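Side-chain contacts in enterochelin esterase (Salmonella enterica subsp. enterica serovar Typhimurium, PDB 3MGA), which probably hydrolyses the ester bonds of ferric enterobactin, the iron-loaded siderophore: residues Phe36-Pro41 / Ala133-Ser138; Cys96-Glu101 / Glu122-Leu127. All blocks are in the same frame, centred on the assembly; numbering follows the deposited sequence.

Contact 1 of 2, residues Phe36-Pro41 / Ala133-Ser138; sequences FWWRDP and ADPLNS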
loop_
_atom_site.group_PDB
_atom_site.type_symbol
_atom_site.label_atom_id
_atom_site.label_comp_id
_atom_site.label_asym_id
_atom_site.label_seq_id
_atom_site.Cartn_x
_atom_site.Cartn_y
_atom_site.Cartn_z
ATOM N N PHE A 36 5.408 -18.864 13.048
ATOM C CA PHE A 36 5.848 -19.006 11.670
ATOM C C PHE A 36 6.749 -20.220 11.553
ATOM O O PHE A 36 7.505 -20.528 12.478
ATOM C CB PHE A 36 6.615 -17.761 11.237
ATOM C CG PHE A 36 5.764 -16.530 11.138
ATOM C CD1 PHE A 36 5.387 -16.029 9.898
ATOM C CD2 PHE A 36 5.327 -15.884 12.274
ATOM C CE1 PHE A 36 4.601 -14.887 9.802
ATOM C CE2 PHE A 36 4.535 -14.750 12.186
ATOM C CZ PHE A 36 4.172 -14.250 10.947
ATOM N N TRP A 37 6.659 -20.914 10.422
ATOM C CA TRP A 37 7.479 -22.088 10.177
ATOM C C TRP A 37 8.181 -21.995 8.823
ATOM O O TRP A 37 7.597 -21.552 7.833
ATOM C CB TRP A 37 6.633 -23.359 10.166
ATOM C CG TRP A 37 5.736 -23.559 11.343
ATOM C CD1 TRP A 37 4.399 -23.291 11.402
ATOM C CD2 TRP A 37 6.097 -24.085 12.622
ATOM N NE1 TRP A 37 3.905 -23.615 12.640
ATOM C CE2 TRP A 37 4.925 -24.106 13.410
ATOM C CE3 TRP A 37 7.299 -24.542 13.183
ATOM C CZ2 TRP A 37 4.919 -24.564 14.732
ATOM C CZ3 TRP A 37 7.290 -25.000 14.497
ATOM C CH2 TRP A 37 6.108 -25.006 15.255
ATOM N N TRP A 38 9.443 -22.409 8.803
ATOM C CA TRP A 38 10.238 -22.462 7.584
ATOM C C TRP A 38 11.011 -23.766 7.639
ATOM O O TRP A 38 11.658 -24.066 8.642
ATOM C CB TRP A 38 11.192 -21.270 7.443
ATOM C CG TRP A 38 12.021 -21.331 6.169
ATOM C CD1 TRP A 38 11.591 -21.070 4.895
ATOM C CD2 TRP A 38 13.414 -21.667 6.059
ATOM N NE1 TRP A 38 12.630 -21.234 4.000
ATOM C CE2 TRP A 38 13.757 -21.597 4.689
ATOM C CE3 TRP A 38 14.403 -22.025 6.985
ATOM C CZ2 TRP A 38 15.045 -21.865 4.225
ATOM C CZ3 TRP A 38 15.685 -22.296 6.522
ATOM C CH2 TRP A 38 15.992 -22.215 5.154
ATOM N N ARG A 39 10.908 -24.546 6.568
ATOM C CA ARG A 39 11.587 -25.829 6.465
ATOM C C ARG A 39 12.899 -25.630 5.721
ATOM O O ARG A 39 12.906 -25.207 4.564
ATOM C CB ARG A 39 10.715 -26.834 5.711
ATOM C CG ARG A 39 11.301 -28.239 5.647
ATOM C CD ARG A 39 10.363 -29.199 4.936
ATOM N NE ARG A 39 10.798 -30.588 5.063
ATOM C CZ ARG A 39 10.167 -31.632 4.526
ATOM N NH1 ARG A 39 9.060 -31.464 3.803
ATOM N NH2 ARG A 39 10.646 -32.853 4.712
ATOM N N ASP A 40 14.010 -25.929 6.386
ATOM C CA ASP A 40 15.322 -25.785 5.773
ATOM C C ASP A 40 15.490 -26.906 4.753
ATOM O O ASP A 40 15.391 -28.078 5.106
ATOM C CB ASP A 40 16.419 -25.842 6.844
ATOM C CG ASP A 40 17.792 -25.470 6.306
ATOM O OD1 ASP A 40 18.064 -25.698 5.108
ATOM O OD2 ASP A 40 18.613 -24.959 7.094
ATOM N N PRO A 41 15.723 -26.554 3.475
ATOM C CA PRO A 41 15.884 -27.605 2.476
ATOM C C PRO A 41 17.236 -28.317 2.534
ATOM O O PRO A 41 17.380 -29.376 1.928
ATOM C CB PRO A 41 15.731 -26.866 1.132
ATOM C CG PRO A 41 15.542 -25.432 1.442
ATOM C CD PRO A 41 15.832 -25.208 2.887
ATOM N N ALA A 133 9.103 -15.489 -0.433
ATOM C CA ALA A 133 7.753 -15.658 0.074
ATOM C C ALA A 133 7.757 -16.888 0.968
ATOM O O ALA A 133 8.781 -17.537 1.126
ATOM C CB ALA A 133 6.782 -15.850 -1.059
ATOM N N ASP A 134 6.609 -17.202 1.554
ATOM C CA ASP A 134 6.482 -18.368 2.421
ATOM C C ASP A 134 6.041 -19.543 1.540
ATOM O O ASP A 134 4.939 -19.532 1.013
ATOM C CB ASP A 134 5.471 -18.065 3.529
ATOM C CG ASP A 134 5.334 -19.193 4.542
ATOM O OD1 ASP A 134 5.834 -20.301 4.304
ATOM O OD2 ASP A 134 4.699 -18.963 5.585
ATOM N N PRO A 135 6.905 -20.567 1.379
ATOM C CA PRO A 135 6.557 -21.707 0.511
ATOM C C PRO A 135 5.358 -22.544 0.994
ATOM O O PRO A 135 4.840 -23.371 0.247
ATOM C CB PRO A 135 7.842 -22.541 0.492
ATOM C CG PRO A 135 8.553 -22.186 1.734
ATOM C CD PRO A 135 8.196 -20.771 2.063
ATOM N N LEU A 136 4.926 -22.323 2.228
ATOM C CA LEU A 136 3.780 -23.026 2.780
ATOM C C LEU A 136 2.481 -22.273 2.453
ATOM O O LEU A 136 1.401 -22.856 2.477
ATOM C CB LEU A 136 3.913 -23.135 4.304
ATOM C CG LEU A 136 5.114 -23.853 4.934
ATOM C CD1 LEU A 136 6.444 -23.274 4.496
ATOM C CD2 LEU A 136 4.999 -23.777 6.449
ATOM N N ASN A 137 2.603 -20.983 2.135
ATOM C CA ASN A 137 1.452 -20.110 1.872
ATOM C C ASN A 137 1.299 -19.720 0.398
ATOM O O ASN A 137 2.092 -18.938 -0.136
ATOM C CB ASN A 137 1.596 -18.849 2.739
ATOM C CG ASN A 137 0.407 -17.909 2.635
ATOM O OD1 ASN A 137 -0.609 -18.226 2.013
ATOM N ND2 ASN A 137 0.530 -16.742 3.262
ATOM N N SER A 138 0.245 -20.237 -0.233
ATOM C CA SER A 138 -0.038 -19.974 -1.651
ATOM C C SER A 138 -0.546 -18.556 -1.946
ATOM O O SER A 138 -0.746 -18.194 -3.105
ATOM C CB SER A 138 -1.073 -20.980 -2.166
ATOM O OG SER A 138 -2.293 -20.857 -1.448
#
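The Trp38 indole is bordered at its rim by Pro135, whose CD lies 4.4 Å from CD1 and close to level with the ring; Asp40 N sits over one face, 3.9 Å from the plane and nearer the ring's border than its middle. With CG anti to the backbone N (chi1 180°), this indole is swung to where its five-membered ring borders the proline. Trp37 makes its side-chain contact through CB, 4.1 Å from CD2 of Leu136; its ring leads away to Trp16, and NE1 bonds Glu23 OE1. Both methyls of Leu136 come up to the Trp37 carbonyl O from the same side, CD2 at 3.7 Å and CD1 at 3.9 Å. No hydrogen bond crosses; the segments meet by van der Waals contact, methyls on a carbonyl and CH groups on one another. The loop is braced from within: OD1 of Asp134 accepts from Leu136 N at 3.0 Å, the donor standing 49° out of the carboxylate plane, while OD2 bonds Tyr95 OH on strand 92-100. Asn137 N also bonds Asp134 O at 3.0 Å. Residues 134-137 thus form a type I beta turn combined with an Asx turn, laid against strand 32-39 in the N-terminal, E-set-type beta domain.

Contact 2 of 2, residues Cys96-Glu101 / Glu122-Leu127; sequences CFIPTE and EGWRQL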
loop_
_atom_site.group_PDB
_atom_site.type_symbol
_atom_site.label_atom_id
_atom_site.label_comp_id
_atom_site.label_asym_id
_atom_site.label_seq_id
_atom_site.Cartn_x
_atom_site.Cartn_y
_atom_site.Cartn_z
ATOM N N CYS A 96 7.884 -11.875 4.670
ATOM C CA CYS A 96 8.764 -12.676 3.845
ATOM C C CYS A 96 9.875 -13.165 4.749
ATOM O O CYS A 96 10.084 -12.598 5.818
ATOM C CB CYS A 96 9.316 -11.853 2.662
ATOM S SG CYS A 96 10.263 -10.356 3.100
ATOM N N PHE A 97 10.548 -14.244 4.365
ATOM C CA PHE A 97 11.659 -14.737 5.167
ATOM C C PHE A 97 12.946 -14.481 4.406
ATOM O O PHE A 97 12.930 -14.339 3.184
ATOM C CB PHE A 97 11.550 -16.237 5.482
ATOM C CG PHE A 97 10.203 -16.668 5.995
ATOM C CD1 PHE A 97 9.562 -15.963 7.005
ATOM C CD2 PHE A 97 9.622 -17.847 5.532
ATOM C CE1 PHE A 97 8.323 -16.383 7.491
ATOM C CE2 PHE A 97 8.397 -18.279 6.022
ATOM C CZ PHE A 97 7.746 -17.544 7.003
ATOM N N ILE A 98 14.059 -14.422 5.133
ATOM C CA ILE A 98 15.361 -14.210 4.527
ATOM C C ILE A 98 16.353 -15.233 5.091
ATOM O O ILE A 98 17.146 -14.917 5.990
ATOM C CB ILE A 98 15.891 -12.794 4.781
ATOM C CG1 ILE A 98 14.834 -11.748 4.424
ATOM C CG2 ILE A 98 17.186 -12.568 3.997
ATOM C CD1 ILE A 98 15.284 -10.334 4.646
ATOM N N PRO A 99 16.301 -16.473 4.572
ATOM C CA PRO A 99 17.219 -17.507 5.027
ATOM C C PRO A 99 18.585 -17.282 4.397
ATOM O O PRO A 99 18.703 -17.313 3.173
ATOM C CB PRO A 99 16.574 -18.801 4.527
ATOM C CG PRO A 99 15.744 -18.402 3.374
ATOM C CD PRO A 99 15.365 -16.965 3.546
ATOM N N THR A 100 19.600 -17.042 5.228
ATOM C CA THR A 100 20.950 -16.771 4.741
ATOM C C THR A 100 22.045 -17.414 5.581
ATOM O O THR A 100 21.815 -17.820 6.719
ATOM C CB THR A 100 21.236 -15.253 4.724
ATOM O OG1 THR A 100 22.601 -15.028 4.336
ATOM C CG2 THR A 100 21.006 -14.645 6.108
ATOM N N GLU A 101 23.235 -17.493 4.991
ATOM C CA GLU A 101 24.417 -18.030 5.654
ATOM C C GLU A 101 25.190 -16.882 6.280
ATOM O O GLU A 101 26.115 -17.100 7.056
ATOM C CB GLU A 101 25.337 -18.728 4.648
ATOM C CG GLU A 101 24.724 -19.898 3.894
ATOM C CD GLU A 101 25.690 -20.509 2.890
ATOM O OE1 GLU A 101 26.824 -19.998 2.758
ATOM O OE2 GLU A 101 25.318 -21.500 2.228
ATOM N N GLU A 122 19.514 0.307 6.275
ATOM C CA GLU A 122 20.789 -0.007 5.654
ATOM C C GLU A 122 21.012 -1.512 5.748
ATOM O O GLU A 122 21.218 -2.176 4.740
ATOM C CB GLU A 122 21.926 0.760 6.343
ATOM C CG GLU A 122 23.313 0.572 5.724
ATOM C CD GLU A 122 23.432 1.121 4.302
ATOM O OE1 GLU A 122 24.574 1.205 3.798
ATOM O OE2 GLU A 122 22.400 1.480 3.692
ATOM N N GLY A 123 20.936 -2.050 6.959
ATOM C CA GLY A 123 21.113 -3.484 7.175
ATOM C C GLY A 123 20.167 -4.317 6.321
ATOM O O GLY A 123 20.578 -5.318 5.725
ATOM N N TRP A 124 18.903 -3.900 6.254
ATOM C CA TRP A 124 17.901 -4.616 5.456
ATOM C C TRP A 124 18.121 -4.512 3.956
ATOM O O TRP A 124 17.747 -5.426 3.225
ATOM C CB TRP A 124 16.471 -4.167 5.790
ATOM C CG TRP A 124 16.026 -4.575 7.148
ATOM C CD1 TRP A 124 15.770 -3.762 8.206
ATOM C CD2 TRP A 124 15.829 -5.913 7.611
ATOM N NE1 TRP A 124 15.394 -4.509 9.300
ATOM C CE2 TRP A 124 15.424 -5.834 8.958
ATOM C CE3 TRP A 124 15.942 -7.172 7.013
ATOM C CZ2 TRP A 124 15.133 -6.965 9.721
ATOM C CZ3 TRP A 124 15.655 -8.295 7.769
ATOM C CH2 TRP A 124 15.258 -8.183 9.112
ATOM N N ARG A 125 18.704 -3.409 3.490
ATOM C CA ARG A 125 18.968 -3.250 2.057
ATOM C C ARG A 125 19.930 -4.326 1.545
ATOM O O ARG A 125 19.924 -4.652 0.351
ATOM C CB ARG A 125 19.521 -1.856 1.722
ATOM C CG ARG A 125 18.526 -0.710 1.876
ATOM C CD ARG A 125 19.111 0.597 1.334
ATOM N NE ARG A 125 18.180 1.724 1.448
ATOM C CZ ARG A 125 18.134 2.585 2.468
ATOM N NH1 ARG A 125 18.975 2.481 3.495
ATOM N NH2 ARG A 125 17.240 3.567 2.457
ATOM N N GLN A 126 20.762 -4.862 2.440
ATOM C CA GLN A 126 21.713 -5.920 2.075
ATOM C C GLN A 126 21.122 -7.334 2.153
ATOM O O GLN A 126 21.648 -8.257 1.537
ATOM C CB GLN A 126 23.012 -5.824 2.902
ATOM C CG GLN A 126 24.069 -4.834 2.354
ATOM C CD GLN A 126 23.585 -3.393 2.232
ATOM O OE1 GLN A 126 22.561 -3.016 2.793
ATOM N NE2 GLN A 126 24.338 -2.581 1.498
ATOM N N LEU A 127 20.023 -7.504 2.882
ATOM C CA LEU A 127 19.397 -8.827 3.018
ATOM C C LEU A 127 18.142 -9.033 2.152
ATOM O O LEU A 127 18.019 -10.063 1.493
ATOM C CB LEU A 127 19.074 -9.104 4.487
ATOM C CG LEU A 127 20.283 -9.201 5.418
ATOM C CD1 LEU A 127 19.847 -9.316 6.865
ATOM C CD2 LEU A 127 21.162 -10.379 5.021
#
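Apolar contacts carry the meeting of Ile98 with Trp124 and Leu127. CD1 of Ile98 comes to the edge of the Trp124 indole, almost level with the ring, 3.7 Å from CZ3, and also lies 4.0 Å from CB of Leu127. The other branch, CG2, is again 4.0 Å from that CB, so the two methyls share one leucine carbon. Ile98 CG2 stands anti to the backbone N and CG1 anti to the carbonyl carbon (chi1 -50°), which sends the CG1-CD1 arm to the Trp124 edge and Leu127 CB, and CG2 to Leu127. Further along the strand, CG2 of Thr100 reaches CD2 of Leu127 more loosely, at 4.4 Å. This is a helix laid across a beta-sheet: helix 117-127 covers a face of the antiparallel sheet that pairs strand 92-100 with 52-57 and 148-153, the axes of the two short segments at 76° to each other and 10.9 Å apart at their closest. Trp124 also meets two rings edge-to-face, Tyr56 of strand 52-57 and Phe106. Polar groups lie around these contacts. The Leu127 carbonyl O is 3.6 Å from Ile98 CG2, a van der Waals contact; Thr100 OG1 bonds Arg102 N; and on the exposed part of the helix Arg125 NH1 forms a salt bridge with Glu122 OE2 at 3.6 Å.

How the contacts relate
Contacts 1 and 2, with centres about 16 Å apart, belong to the same N-terminal domain, and residues 96-101 and 122-127 both fall in the sequence between the two halves of contact 1. Strand 92-100 connects them in space. Phe97 and Pro99 meet contact 1, whereas Ile98 and Thr100 point toward helix 117-127. Pro99 CB packs 3.4 Å from Trp38 CZ2, Phe97 CE2 lies 3.5 Å from Asp134 CG, and Phe97 CE1 is 3.8 Å from Phe36 CD1. One strand thus joins the 32-39 sheet and the 133-138 loop to the helix. Neither contact includes the GxSxG sequence around Ser289, consistent with the nucleophile elbow of alpha/beta hydrolases, which belongs to the putative esterase region.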